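Local coordinates for conserved hypothetical protein (Sulfolobus solfataricus, PDB 2FNA) that is an AAA+ ATPase that binds ADP and magnesium and probably hydrolyses ATP, at residues A160-Y165 / S194-R199. Residues are numbered along the deposited sequence; the frame is centred on the assembly and turned at random.
Sequences ALAYAY and SPLFGR
Y165 and R199 meet where helix 158-167 of the P-loop AAA+ ATPase domain packs against the loop leading into strand 202-206, an outermost strand of its five-stranded parallel sheet. R199 sets CB over one face of the tyrosine ring, 4.0 Å from the Y165 ring centroid and 24° off the ring normal, a CH-pi contact displaced toward the hydroxyl-bearing end. From there R199 CG passes Y165 CE1, and R199 CD reaches Y165 CD1 at 3.9 Å. The guanidinium stands nearly upright to the ring, the planes 80° apart, so it does not stack on it; its NH2 instead forms a salt bridge with D166. Y165 has CG anti to its backbone N (chi1 -169°), which sends the ring out toward the loop, where its hydroxyl hydrogen-bonds to A200 O. A leucine in place of this tyrosine would probably leave A200 O without this partner and R199 CB without an aromatic face to rest on. One helical turn back, the small A162 lets the loop come near: its CB lies 3.5 Å from P195 CB. Two overlapping beta turns, type I from S194 to F197 and type II from L196 to R199, fold the loop here. L196, with CG beside its own backbone N, brings one branch against the helix backbone, its CD2 3.7 Å from A162 CA.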
loop_
_atom_site.group_PDB
_atom_site.type_symbol
_atom_site.label_atom_id
_atom_site.label_comp_id
_atom_site.label_asym_id
_atom_site.label_seq_id
_atom_site.Cartn_x
_atom_site.Cartn_y
_atom_site.Cartn_z
ATOM N N ALA A 160 -2.685 -20.216 -8.570
ATOM C CA ALA A 160 -3.300 -19.482 -9.683
ATOM C C ALA A 160 -2.418 -18.336 -10.201
ATOM O O ALA A 160 -2.274 -18.138 -11.395
ATOM C CB ALA A 160 -4.640 -18.951 -9.248
ATOM N N LEU A 161 -1.821 -17.590 -9.286
ATOM C CA LEU A 161 -0.875 -16.536 -9.671
ATOM C C LEU A 161 0.310 -17.083 -10.432
ATOM O O LEU A 161 0.763 -16.451 -11.381
ATOM C CB LEU A 161 -0.380 -15.790 -8.431
ATOM C CG LEU A 161 -1.444 -14.987 -7.694
ATOM C CD1 LEU A 161 -0.918 -14.384 -6.402
ATOM C CD2 LEU A 161 -1.984 -13.905 -8.619
ATOM N N ALA A 162 0.817 -18.252 -10.002
ATOM C CA ALA A 162 1.956 -18.903 -10.658
ATOM C C ALA A 162 1.555 -19.440 -12.032
ATOM O O ALA A 162 2.305 -19.334 -12.991
ATOM C CB ALA A 162 2.488 -20.040 -9.798
ATOM N N TYR A 163 0.367 -20.017 -12.113
ATOM C CA TYR A 163 -0.172 -20.487 -13.380
ATOM C C TYR A 163 -0.242 -19.353 -14.437
ATOM O O TYR A 163 0.150 -19.529 -15.593
ATOM C CB TYR A 163 -1.544 -21.157 -13.181
ATOM C CG TYR A 163 -2.163 -21.550 -14.499
ATOM C CD1 TYR A 163 -1.706 -22.663 -15.175
ATOM C CD2 TYR A 163 -3.143 -20.758 -15.110
ATOM C CE1 TYR A 163 -2.219 -23.021 -16.403
ATOM C CE2 TYR A 163 -3.664 -21.108 -16.359
ATOM C CZ TYR A 163 -3.190 -22.243 -16.994
ATOM O OH TYR A 163 -3.666 -22.636 -18.226
ATOM N N ALA A 164 -0.763 -18.206 -14.022
ATOM C CA ALA A 164 -0.823 -17.023 -14.846
ATOM C C ALA A 164 0.567 -16.545 -15.234
ATOM O O ALA A 164 0.853 -16.304 -16.414
ATOM C CB ALA A 164 -1.575 -15.910 -14.094
ATOM N N TYR A 165 1.426 -16.403 -14.231
ATOM C CA TYR A 165 2.818 -16.001 -14.440
ATOM C C TYR A 165 3.473 -16.852 -15.516
ATOM O O TYR A 165 4.051 -16.320 -16.474
ATOM C CB TYR A 165 3.612 -16.076 -13.103
ATOM C CG TYR A 165 4.993 -15.433 -13.179
ATOM C CD1 TYR A 165 6.011 -16.019 -13.921
ATOM C CD2 TYR A 165 5.267 -14.263 -12.509
ATOM C CE1 TYR A 165 7.260 -15.443 -13.994
ATOM C CE2 TYR A 165 6.503 -13.673 -12.585
ATOM C CZ TYR A 165 7.495 -14.271 -13.340
ATOM O OH TYR A 165 8.720 -13.697 -13.401
ATOM N N SER A 194 7.114 -23.042 -2.724
ATOM C CA SER A 194 5.994 -22.199 -3.056
ATOM C C SER A 194 5.909 -21.906 -4.556
ATOM O O SER A 194 6.929 -21.912 -5.269
ATOM C CB SER A 194 6.036 -20.904 -2.247
ATOM O OG SER A 194 6.838 -19.921 -2.854
ATOM N N PRO A 195 4.681 -21.678 -5.050
ATOM C CA PRO A 195 4.406 -21.510 -6.480
ATOM C C PRO A 195 5.152 -20.387 -7.185
ATOM O O PRO A 195 5.477 -20.548 -8.336
ATOM C CB PRO A 195 2.906 -21.208 -6.501
ATOM C CG PRO A 195 2.382 -21.882 -5.303
ATOM C CD PRO A 195 3.430 -21.609 -4.271
ATOM N N LEU A 196 5.404 -19.267 -6.506
ATOM C CA LEU A 196 6.137 -18.147 -7.102
ATOM C C LEU A 196 7.636 -18.121 -6.773
ATOM O O LEU A 196 8.319 -17.200 -7.191
ATOM C CB LEU A 196 5.527 -16.809 -6.664
ATOM C CG LEU A 196 4.079 -16.527 -7.081
ATOM C CD1 LEU A 196 3.604 -15.180 -6.535
ATOM C CD2 LEU A 196 3.960 -16.563 -8.605
ATOM N N PHE A 197 8.162 -19.137 -6.088
ATOM C CA PHE A 197 9.573 -19.145 -5.762
ATOM C C PHE A 197 10.452 -19.038 -7.013
ATOM O O PHE A 197 10.228 -19.751 -7.975
ATOM C CB PHE A 197 9.966 -20.391 -4.992
ATOM C CG PHE A 197 11.396 -20.363 -4.526
ATOM C CD1 PHE A 197 11.758 -19.614 -3.409
ATOM C CD2 PHE A 197 12.387 -21.032 -5.228
ATOM C CE1 PHE A 197 13.086 -19.559 -2.988
ATOM C CE2 PHE A 197 13.720 -20.985 -4.795
ATOM C CZ PHE A 197 14.053 -20.243 -3.670
ATOM N N GLY A 198 11.459 -18.159 -6.979
ATOM C CA GLY A 198 12.471 -18.114 -8.031
ATOM C C GLY A 198 12.076 -17.303 -9.252
ATOM O O GLY A 198 12.856 -17.186 -10.195
ATOM N N ARG A 199 10.874 -16.719 -9.221
ATOM C CA ARG A 199 10.352 -15.926 -10.328
ATOM C C ARG A 199 10.588 -14.460 -10.068
ATOM O O ARG A 199 10.347 -13.991 -8.974
ATOM C CB ARG A 199 8.861 -16.224 -10.496
ATOM C CG ARG A 199 8.660 -17.645 -10.950
ATOM C CD ARG A 199 7.244 -18.125 -10.816
ATOM N NE ARG A 199 7.102 -19.422 -11.472
ATOM C CZ ARG A 199 7.544 -20.585 -10.981
ATOM N NH1 ARG A 199 8.162 -20.682 -9.790
ATOM N NH2 ARG A 199 7.357 -21.691 -11.691
#